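PDB 2B3F: glucose-binding protein from Thermus thermophilus HB27, which binds glucose and galactose and probably hands the sugar to a binding-protein-dependent transport system. Local coordinates for residues M1-F6 against P59-Q64; N117-N122 against M274-S279; Q169-E174 against L346-V351. All coordinates share one frame; numbering follows the deposited sequence.

How the interactions relate
From the N terminus, interaction 1 closes first: strand 2-7 is joined by strand 62-66 after a run through strand 32-37 and helix 44-55. Only then does interaction 2 open, with residues 117-122 meeting 274-279 far along the chain. Interaction 3 starts inside that loop at 169-174 and ends beyond it at 346-351, and so the two cross. Strands 62-66 and 272-280 are neighbours in one sheet, and Gln-64 of interaction 1 probably bonds to Asp-278 of interaction 2. Ser-121 meets Glu-174 and His-171, linking interactions 2 and 3. Both of these touch galactose, tying sheet, helix 166-190 and the 346-351 turn to one pocket.

Interaction 1 (M1-F6 against P59-Q64)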
loop_
_atom_site.group_PDB
_atom_site.type_symbol
_atom_site.label_atom_id
_atom_site.label_comp_id
_atom_site.label_asym_id
_atom_site.label_seq_id
_atom_site.Cartn_x
_atom_site.Cartn_y
_atom_site.Cartn_z
ATOM N N MET A 1 23.746 17.522 16.092
ATOM C CA MET A 1 23.156 17.276 14.749
ATOM C C MET A 1 22.361 15.981 14.777
ATOM O O MET A 1 22.915 14.897 15.004
ATOM C CB MET A 1 24.251 17.194 13.693
ATOM C CG MET A 1 24.801 18.530 13.281
ATOM S SD MET A 1 24.004 19.144 11.793
ATOM C CE MET A 1 22.629 19.984 12.517
ATOM N N LYS A 2 21.055 16.117 14.575
ATOM C CA LYS A 2 20.138 14.985 14.635
ATOM C C LYS A 2 19.121 15.021 13.507
ATOM O O LYS A 2 18.867 16.064 12.889
ATOM C CB LYS A 2 19.413 14.975 15.973
ATOM C CG LYS A 2 20.347 14.797 17.158
ATOM C CD LYS A 2 19.610 14.827 18.460
ATOM C CE LYS A 2 20.590 14.706 19.635
ATOM N NZ LYS A 2 21.196 16.042 19.968
ATOM N N LEU A 3 18.556 13.846 13.229
ATOM C CA LEU A 3 17.445 13.713 12.299
ATOM C C LEU A 3 16.593 12.539 12.764
ATOM O O LEU A 3 17.083 11.426 12.859
ATOM C CB LEU A 3 17.924 13.455 10.886
ATOM C CG LEU A 3 16.792 13.132 9.895
ATOM C CD1 LEU A 3 15.930 14.351 9.585
ATOM C CD2 LEU A 3 17.368 12.525 8.624
ATOM N N GLU A 4 15.326 12.818 13.041
ATOM C CA GLU A 4 14.387 11.805 13.524
ATOM C C GLU A 4 13.398 11.476 12.399
ATOM O O GLU A 4 12.585 12.307 12.020
ATOM C CB GLU A 4 13.643 12.298 14.752
ATOM C CG GLU A 4 12.718 11.243 15.324
ATOM C CD GLU A 4 11.907 11.740 16.484
ATOM O OE1 GLU A 4 11.536 12.935 16.492
ATOM O OE2 GLU A 4 11.603 10.921 17.380
ATOM N N ILE A 5 13.485 10.246 11.911
ATOM C CA ILE A 5 12.680 9.762 10.789
ATOM C C ILE A 5 11.639 8.810 11.355
ATOM O O ILE A 5 11.998 7.798 11.940
ATOM C CB ILE A 5 13.513 8.972 9.790
ATOM C CG1 ILE A 5 14.641 9.838 9.182
ATOM C CG2 ILE A 5 12.637 8.444 8.666
ATOM C CD1 ILE A 5 15.683 9.041 8.474
ATOM N N PHE A 6 10.374 9.139 11.127
ATOM C CA PHE A 6 9.241 8.387 11.666
ATOM C C PHE A 6 8.626 7.550 10.536
ATOM O O PHE A 6 8.356 8.047 9.447
ATOM C CB PHE A 6 8.250 9.380 12.269
ATOM C CG PHE A 6 7.089 8.757 13.020
ATOM C CD1 PHE A 6 7.056 8.789 14.409
ATOM C CD2 PHE A 6 6.003 8.216 12.337
ATOM C CE1 PHE A 6 5.973 8.239 15.121
ATOM C CE2 PHE A 6 4.909 7.686 13.054
ATOM C CZ PHE A 6 4.916 7.707 14.439
ATOM N N PRO A 59 6.301 17.132 16.840
ATOM C CA PRO A 59 6.461 16.459 15.556
ATOM C C PRO A 59 7.836 15.824 15.375
ATOM O O PRO A 59 8.843 16.371 15.860
ATOM C CB PRO A 59 6.313 17.600 14.535
ATOM C CG PRO A 59 6.674 18.810 15.269
ATOM C CD PRO A 59 6.186 18.592 16.679
ATOM N N PRO A 60 7.894 14.694 14.657
ATOM C CA PRO A 60 9.189 14.190 14.262
ATOM C C PRO A 60 9.720 15.103 13.150
ATOM O O PRO A 60 9.000 15.976 12.681
ATOM C CB PRO A 60 8.872 12.788 13.735
ATOM C CG PRO A 60 7.510 12.909 13.209
ATOM C CD PRO A 60 6.799 13.868 14.109
ATOM N N ASP A 61 10.965 14.916 12.734
ATOM C CA ASP A 61 11.511 15.758 11.661
ATOM C C ASP A 61 10.841 15.501 10.313
ATOM O O ASP A 61 10.732 16.389 9.480
ATOM C CB ASP A 61 13.020 15.592 11.571
ATOM C CG ASP A 61 13.717 16.156 12.788
ATOM O OD1 ASP A 61 13.227 17.185 13.307
ATOM O OD2 ASP A 61 14.722 15.563 13.239
ATOM N N THR A 62 10.388 14.267 10.117
ATOM C CA THR A 62 9.696 13.864 8.910
ATOM C C THR A 62 9.000 12.542 9.229
ATOM O O THR A 62 9.441 11.794 10.127
ATOM C CB THR A 62 10.666 13.701 7.716
ATOM O OG1 THR A 62 9.931 13.475 6.506
ATOM C CG2 THR A 62 11.680 12.560 7.948
ATOM N N PHE A 63 7.908 12.273 8.524
ATOM C CA PHE A 63 7.179 11.018 8.759
ATOM C C PHE A 63 6.669 10.404 7.465
ATOM O O PHE A 63 6.274 11.099 6.501
ATOM C CB PHE A 63 6.054 11.195 9.779
ATOM C CG PHE A 63 4.996 12.187 9.374
ATOM C CD1 PHE A 63 3.947 11.831 8.528
ATOM C CD2 PHE A 63 5.013 13.470 9.907
ATOM C CE1 PHE A 63 2.960 12.751 8.178
ATOM C CE2 PHE A 63 4.028 14.387 9.575
ATOM C CZ PHE A 63 2.992 14.032 8.716
ATOM N N GLN A 64 6.713 9.083 7.431
ATOM C CA GLN A 64 6.142 8.328 6.337
ATOM C C GLN A 64 4.640 8.606 6.234
ATOM O O GLN A 64 3.898 8.547 7.220
ATOM C CB GLN A 64 6.364 6.836 6.576
ATOM C CG GLN A 64 5.855 5.954 5.484
ATOM C CD GLN A 64 5.938 4.451 5.841
ATOM O OE1 GLN A 64 6.515 4.091 6.858
ATOM N NE2 GLN A 64 5.373 3.609 4.994
#
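OD2 of Asp-61 is gripped by two donors: the backbone N of Glu-4, 2.8 Å away with a bond angle of 160°, and ND2 of Asn-288 from outside the two segments. The contact belongs to the parallel part of the mixed sheet of the binding protein's N-terminal lobe. Here strand 2-7 lies between strands 32-37 and 62-66, and helix 44-55 carries a beta-alpha-beta crossover past it. Asp-61 stands just before its strand, and its short carboxylate supplies the acceptor that Glu-4 N needs. With CG turned opposite its own carbonyl carbon (chi1 -68°), it meets that N-H on the anti side of OD2. In return, Asp-61 N makes a weak bond to Glu-4 O. Regular pairing follows, Phe-6 N giving to Thr-62 O at 3.0 Å and Phe-6 O taking Gln-64 N at 2.8 Å.

Phe-6 and Phe-63 point to the face that helix 44-55 covers, where both touch Leu-50. CB of Phe-6 sits 3.7 Å from CG of Pro-60, whose rigid ring suits this apolar corner. The extended Glu-4 passes Pro-60 and ends in a salt bridge with Arg-53. On the other face Ile-5 and Thr-62 both touch Trp-295. Branched residues fill the space there: CG1 of Ile-5 lies 4.2 Å from CG2 of Thr-62, while OG1 of Thr-62 bonds to Gly-281 O.

Interaction 2 (N117-N122 against M274-S279); sequences NIHRSN and MMLSDS. With GAL (beta-D-galactopyranose), chain G.
Asn-117 and Asp-278 grip each other at the edge of the galactose pocket, where an antiparallel pairing of 117-122 with strand 272-280 reaches the sugar. Asn-117 places its CG between its own N and carbonyl carbon (chi1 67°), and both ends of the amide then face Asp-278. Its OD1 takes Asp-278 N at 2.8 Å, in the carbonyl plane. Its ND2 gives an almost straight bond of 171° to the anti lone pair of Asp-278 OD2, 2.9 Å away. An amide suits this place because it accepts and donates at once.

The carboxylate so held accepts two sugar hydroxyls, GAL O2 on OD1 of Asp-278 at 2.6 Å and GAL O3 on OD2 of Asp-278 at 2.6 Å; Gln-64 NE2 adds a further bond to OD1. His-119 stands beside it with the ring nearly upright to the carboxylate plane (82°) and CD2 at its edge 3.5 Å from OD2 of Asp-278. Its nitrogens are held by Asp-243 and Lys-312. CB of His-119 packs 3.6 Å from CG of Leu-276, whose CD1 touches GAL O2.

At the other end Asn-122 OD1 receives Met-274 N at 3.0 Å and Arg-120 NE from opposite faces of its amide plane, while its ND2 bonds to Thr-269 and Val-272. Arg-120 reaches it as an extended chain; its NH2 also bonds to Val-272 O and its NH1 forms a salt bridge with Asp-336. Ile-118 CD1 meets Met-275 CE, both side chains resting on Leu-101.

Glucose and galactose differ at C4, so gripping O2 and O3 through Asp-278 is consistent with accepting either sugar.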
loop_
_atom_site.group_PDB
_atom_site.type_symbol
_atom_site.label_atom_id
_atom_site.label_comp_id
_atom_site.label_asym_id
_atom_site.label_seq_id
_atom_site.Cartn_x
_atom_site.Cartn_y
_atom_site.Cartn_z
ATOM N N ASN A 117 8.469 6.193 -3.754
ATOM C CA ASN A 117 8.193 4.961 -4.443
ATOM C C ASN A 117 6.786 4.923 -5.023
ATOM O O ASN A 117 5.988 5.869 -4.877
ATOM C CB ASN A 117 8.409 3.762 -3.490
ATOM C CG ASN A 117 7.388 3.710 -2.356
ATOM O OD1 ASN A 117 6.434 4.466 -2.330
ATOM N ND2 ASN A 117 7.594 2.784 -1.413
ATOM N N ILE A 118 6.517 3.821 -5.693
ATOM C CA ILE A 118 5.175 3.403 -6.068
ATOM C C ILE A 118 5.059 1.924 -5.674
ATOM O O ILE A 118 5.858 1.090 -6.096
ATOM C CB ILE A 118 4.917 3.534 -7.590
ATOM C CG1 ILE A 118 5.045 4.995 -8.053
ATOM C CG2 ILE A 118 3.575 2.963 -7.968
ATOM C CD1 ILE A 118 3.965 5.929 -7.592
ATOM N N HIS A 119 4.073 1.606 -4.830
ATOM C CA HIS A 119 3.682 0.222 -4.607
ATOM C C HIS A 119 2.369 -0.071 -5.351
ATOM O O HIS A 119 1.550 0.824 -5.614
ATOM C CB HIS A 119 3.477 -0.096 -3.109
ATOM C CG HIS A 119 4.715 -0.504 -2.347
ATOM N ND1 HIS A 119 5.414 -1.664 -2.601
ATOM C CD2 HIS A 119 5.318 0.069 -1.275
ATOM C CE1 HIS A 119 6.401 -1.776 -1.722
ATOM N NE2 HIS A 119 6.365 -0.735 -0.911
ATOM N N ARG A 120 2.175 -1.345 -5.654
ATOM C CA ARG A 120 0.950 -1.860 -6.247
ATOM C C ARG A 120 0.217 -2.703 -5.202
ATOM O O ARG A 120 0.831 -3.583 -4.574
ATOM C CB ARG A 120 1.287 -2.764 -7.418
ATOM C CG ARG A 120 0.077 -3.183 -8.203
ATOM C CD ARG A 120 0.471 -3.896 -9.463
ATOM N NE ARG A 120 -0.682 -4.178 -10.292
ATOM C CZ ARG A 120 -0.598 -4.686 -11.514
ATOM N NH1 ARG A 120 0.577 -4.972 -12.023
ATOM N NH2 ARG A 120 -1.684 -4.889 -12.230
ATOM N N SER A 121 -1.076 -2.448 -5.063
ATOM C CA SER A 121 -1.911 -3.157 -4.114
ATOM C C SER A 121 -2.413 -4.499 -4.669
ATOM O O SER A 121 -2.414 -5.509 -3.945
ATOM C CB SER A 121 -3.105 -2.290 -3.703
ATOM O OG SER A 121 -3.999 -3.042 -2.889
ATOM N N ASN A 122 -2.848 -4.509 -5.928
ATOM C CA ASN A 122 -3.597 -5.645 -6.481
ATOM C C ASN A 122 -2.698 -6.703 -7.132
ATOM O O ASN A 122 -2.730 -6.881 -8.373
ATOM C CB ASN A 122 -4.688 -5.155 -7.447
ATOM C CG ASN A 122 -4.132 -4.376 -8.665
ATOM O OD1 ASN A 122 -3.209 -3.567 -8.548
ATOM N ND2 ASN A 122 -4.700 -4.644 -9.836
ATOM N N MET A 274 -3.513 -0.693 -9.212
ATOM C CA MET A 274 -4.014 0.033 -8.048
ATOM C C MET A 274 -2.804 0.469 -7.234
ATOM O O MET A 274 -2.122 -0.358 -6.620
ATOM C CB MET A 274 -4.952 -0.838 -7.188
ATOM C CG MET A 274 -5.451 -0.081 -5.985
ATOM S SD MET A 274 -6.609 -1.041 -4.964
ATOM C CE MET A 274 -8.104 -0.818 -5.847
ATOM N N MET A 275 -2.523 1.766 -7.270
ATOM C CA MET A 275 -1.274 2.276 -6.722
ATOM C C MET A 275 -1.431 2.863 -5.334
ATOM O O MET A 275 -2.542 3.175 -4.879
ATOM C CB MET A 275 -0.661 3.348 -7.654
ATOM C CG MET A 275 -1.488 4.596 -7.800
ATOM S SD MET A 275 -1.360 5.825 -6.468
ATOM C CE MET A 275 0.344 6.401 -6.636
ATOM N N LEU A 276 -0.284 3.006 -4.676
ATOM C CA LEU A 276 -0.110 3.827 -3.491
ATOM C C LEU A 276 1.328 4.341 -3.544
ATOM O O LEU A 276 2.150 3.810 -4.310
ATOM C CB LEU A 276 -0.334 2.997 -2.202
ATOM C CG LEU A 276 0.558 1.762 -2.080
ATOM C CD1 LEU A 276 1.350 1.758 -0.785
ATOM C CD2 LEU A 276 -0.206 0.444 -2.312
ATOM N N SER A 277 1.636 5.329 -2.724
ATOM C CA SER A 277 2.983 5.890 -2.715
ATOM C C SER A 277 3.357 6.348 -1.328
ATOM O O SER A 277 2.629 7.115 -0.710
ATOM C CB SER A 277 3.082 7.060 -3.709
ATOM O OG SER A 277 4.364 7.657 -3.629
ATOM N N ASP A 278 4.481 5.827 -0.833
ATOM C CA ASP A 278 5.082 6.269 0.398
ATOM C C ASP A 278 5.820 7.573 0.116
ATOM O O ASP A 278 6.537 7.661 -0.875
ATOM C CB ASP A 278 6.053 5.214 0.919
ATOM C CG ASP A 278 5.340 3.912 1.335
ATOM O OD1 ASP A 278 4.387 4.031 2.137
ATOM O OD2 ASP A 278 5.735 2.831 0.852
ATOM N N SER A 279 5.615 8.558 0.976
ATOM C CA SER A 279 6.194 9.887 0.819
ATOM C C SER A 279 6.624 10.445 2.174
ATOM O O SER A 279 6.207 9.954 3.228
ATOM C CB SER A 279 5.181 10.801 0.097
ATOM O OG SER A 279 4.134 11.235 0.926
HETATM C C1 GAL G . 1.803 0.150 3.268
HETATM C C2 GAL G . 3.087 0.947 3.004
HETATM C C3 GAL G . 4.234 0.047 2.564
HETATM C C4 GAL G . 4.423 -1.121 3.535
HETATM C C5 GAL G . 3.044 -1.773 3.799
HETATM C C6 GAL G . 3.073 -2.958 4.777
HETATM O O1 GAL G . 0.780 0.977 3.736
HETATM O O2 GAL G . 2.812 1.969 2.032
HETATM O O3 GAL G . 5.438 0.796 2.485
HETATM O O4 GAL G . 5.013 -0.608 4.700
HETATM O O5 GAL G . 2.102 -0.836 4.262
HETATM O O6 GAL G . 3.293 -2.513 6.083
#

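Interaction 3 (Q169-E174 against L346-V351); sequences QQHLWE and LVHGAV. With GAL (beta-D-galactopyranose), chain G.
The galactose pocket is completed at the anomeric end by His-348, which a histidine and a glutamate of helix 166-190 position from behind. ND1 of His-348 bonds to GAL O1 at 2.7 Å, and its NE2 meets ND1 of His-171 at 2.9 Å. The two rings touch rim to rim with planes 63° apart, neither lying over the other. Imidazole suits both places, having polar atoms on two edges: the far nitrogen of His-171 holds Ser-121 O.

Glu-174 grips the type I turn from Leu-346 to Gly-349. Its extended chain brings OE1 2.8 Å from Val-347 N, on the syn side, with a weaker bond to Leu-346 N; OE2 is taken by Ser-121 and Ser-345. Gly-349 closes the turn with a positive phi. CG2 of Val-347 packs 3.6 Å from CB of Gln-170, and CD2 of Leu-346 meets Trp-173. Shortening Glu-174 to an alanine would probably leave the amides of Leu-346 and Val-347 without their acceptor and let the turn that carries His-348 shift.

The imidazole of His-348 probably has little freedom to flip, since carbons would then replace the nitrogens facing His-171 and GAL O1; this is consistent with His-171 positioning it for the anomeric hydroxyl.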
loop_
_atom_site.group_PDB
_atom_site.type_symbol
_atom_site.label_atom_id
_atom_site.label_comp_id
_atom_site.label_asym_id
_atom_site.label_seq_id
_atom_site.Cartn_x
_atom_site.Cartn_y
_atom_site.Cartn_z
ATOM N N GLN A 169 -7.406 -8.006 5.339
ATOM C CA GLN A 169 -8.737 -8.359 4.858
ATOM C C GLN A 169 -9.323 -7.191 4.069
ATOM O O GLN A 169 -9.919 -7.388 3.023
ATOM C CB GLN A 169 -9.634 -8.749 6.024
ATOM C CG GLN A 169 -9.105 -9.928 6.822
ATOM C CD GLN A 169 -9.668 -9.980 8.248
ATOM O OE1 GLN A 169 -10.719 -9.380 8.547
ATOM N NE2 GLN A 169 -8.935 -10.650 9.148
ATOM N N GLN A 170 -9.116 -5.978 4.563
ATOM C CA GLN A 170 -9.470 -4.769 3.814
ATOM C C GLN A 170 -8.702 -4.731 2.494
ATOM O O GLN A 170 -9.258 -4.379 1.459
ATOM C CB GLN A 170 -9.137 -3.527 4.606
ATOM C CG GLN A 170 -9.863 -3.347 5.961
ATOM C CD GLN A 170 -9.466 -2.035 6.603
ATOM O OE1 GLN A 170 -9.471 -0.998 5.940
ATOM N NE2 GLN A 170 -9.099 -2.067 7.877
ATOM N N HIS A 171 -7.421 -5.095 2.556
ATOM C CA HIS A 171 -6.549 -5.145 1.394
ATOM C C HIS A 171 -7.096 -6.080 0.329
ATOM O O HIS A 171 -7.176 -5.729 -0.833
ATOM C CB HIS A 171 -5.132 -5.563 1.778
ATOM C CG HIS A 171 -4.155 -5.362 0.670
ATOM N ND1 HIS A 171 -3.276 -4.299 0.637
ATOM C CD2 HIS A 171 -3.962 -6.060 -0.475
ATOM C CE1 HIS A 171 -2.571 -4.363 -0.481
ATOM N NE2 HIS A 171 -2.958 -5.428 -1.167
ATOM N N LEU A 172 -7.473 -7.284 0.748
ATOM C CA LEU A 172 -8.134 -8.218 -0.149
ATOM C C LEU A 172 -9.420 -7.616 -0.738
ATOM O O LEU A 172 -9.662 -7.709 -1.947
ATOM C CB LEU A 172 -8.486 -9.474 0.622
ATOM C CG LEU A 172 -9.307 -10.506 -0.108
ATOM C CD1 LEU A 172 -8.590 -11.032 -1.355
ATOM C CD2 LEU A 172 -9.588 -11.632 0.920
ATOM N N TRP A 173 -10.221 -6.980 0.111
ATOM C CA TRP A 173 -11.481 -6.377 -0.308
ATOM C C TRP A 173 -11.283 -5.351 -1.439
ATOM O O TRP A 173 -12.041 -5.344 -2.384
ATOM C CB TRP A 173 -12.202 -5.699 0.857
ATOM C CG TRP A 173 -13.548 -5.125 0.485
ATOM C CD1 TRP A 173 -14.764 -5.770 0.524
ATOM C CD2 TRP A 173 -13.831 -3.791 0.010
ATOM N NE1 TRP A 173 -15.765 -4.930 0.107
ATOM C CE2 TRP A 173 -15.233 -3.709 -0.209
ATOM C CE3 TRP A 173 -13.041 -2.666 -0.248
ATOM C CZ2 TRP A 173 -15.855 -2.539 -0.666
ATOM C CZ3 TRP A 173 -13.653 -1.510 -0.702
ATOM C CH2 TRP A 173 -15.054 -1.457 -0.915
ATOM N N GLU A 174 -10.242 -4.520 -1.370
ATOM C CA GLU A 174 -10.110 -3.477 -2.419
ATOM C C GLU A 174 -9.804 -4.101 -3.783
ATOM O O GLU A 174 -10.236 -3.586 -4.812
ATOM C CB GLU A 174 -9.165 -2.339 -2.043
ATOM C CG GLU A 174 -7.697 -2.646 -1.891
ATOM C CD GLU A 174 -6.900 -1.401 -1.476
ATOM O OE1 GLU A 174 -7.522 -0.413 -0.996
ATOM O OE2 GLU A 174 -5.661 -1.430 -1.608
ATOM N N LEU A 346 -7.496 2.366 -1.398
ATOM C CA LEU A 346 -8.175 2.813 -0.179
ATOM C C LEU A 346 -7.342 2.533 1.068
ATOM O O LEU A 346 -7.135 3.405 1.920
ATOM C CB LEU A 346 -9.515 2.060 -0.027
ATOM C CG LEU A 346 -10.198 2.079 1.346
ATOM C CD1 LEU A 346 -10.562 3.501 1.742
ATOM C CD2 LEU A 346 -11.436 1.193 1.317
ATOM N N VAL A 347 -6.908 1.283 1.210
ATOM C CA VAL A 347 -6.284 0.868 2.453
ATOM C C VAL A 347 -4.948 1.581 2.662
ATOM O O VAL A 347 -4.498 1.794 3.796
ATOM C CB VAL A 347 -6.148 -0.672 2.480
ATOM C CG1 VAL A 347 -5.438 -1.140 3.727
ATOM C CG2 VAL A 347 -7.543 -1.287 2.355
ATOM N N HIS A 348 -4.353 2.008 1.550
ATOM C CA HIS A 348 -3.030 2.628 1.579
ATOM C C HIS A 348 -3.076 4.112 1.142
ATOM O O HIS A 348 -2.103 4.621 0.584
ATOM C CB HIS A 348 -2.052 1.777 0.794
ATOM C CG HIS A 348 -2.039 0.352 1.269
ATOM N ND1 HIS A 348 -1.410 -0.027 2.434
ATOM C CD2 HIS A 348 -2.652 -0.748 0.783
ATOM C CE1 HIS A 348 -1.627 -1.317 2.635
ATOM N NE2 HIS A 348 -2.386 -1.778 1.654
ATOM N N GLY A 349 -4.204 4.767 1.418
ATOM C CA GLY A 349 -4.239 6.221 1.580
ATOM C C GLY A 349 -4.437 7.117 0.380
ATOM O O GLY A 349 -4.470 8.343 0.536
ATOM N N ALA A 350 -4.577 6.541 -0.805
ATOM C CA ALA A 350 -4.659 7.380 -1.997
ATOM C C ALA A 350 -6.012 8.076 -2.143
ATOM O O ALA A 350 -6.045 9.302 -2.426
ATOM C CB ALA A 350 -4.327 6.599 -3.229
ATOM N N VAL A 351 -7.112 7.335 -1.928
ATOM C CA VAL A 351 -8.447 7.773 -2.394
ATOM C C VAL A 351 -9.407 8.315 -1.335
ATOM O O VAL A 351 -10.356 9.048 -1.677
ATOM C CB VAL A 351 -9.154 6.664 -3.207
ATOM C CG1 VAL A 351 -8.350 6.319 -4.450
ATOM C CG2 VAL A 351 -9.367 5.415 -2.380
HETATM C C1 GAL G . 1.803 0.150 3.268
HETATM C C2 GAL G . 3.087 0.947 3.004
HETATM C C3 GAL G . 4.234 0.047 2.564
HETATM C C4 GAL G . 4.423 -1.121 3.535
HETATM C C5 GAL G . 3.044 -1.773 3.799
HETATM C C6 GAL G . 3.073 -2.958 4.777
HETATM O O1 GAL G . 0.780 0.977 3.736
HETATM O O2 GAL G . 2.812 1.969 2.032
HETATM O O3 GAL G . 5.438 0.796 2.485
HETATM O O4 GAL G . 5.013 -0.608 4.700
HETATM O O5 GAL G . 2.102 -0.836 4.262
HETATM O O6 GAL G . 3.293 -2.513 6.083
#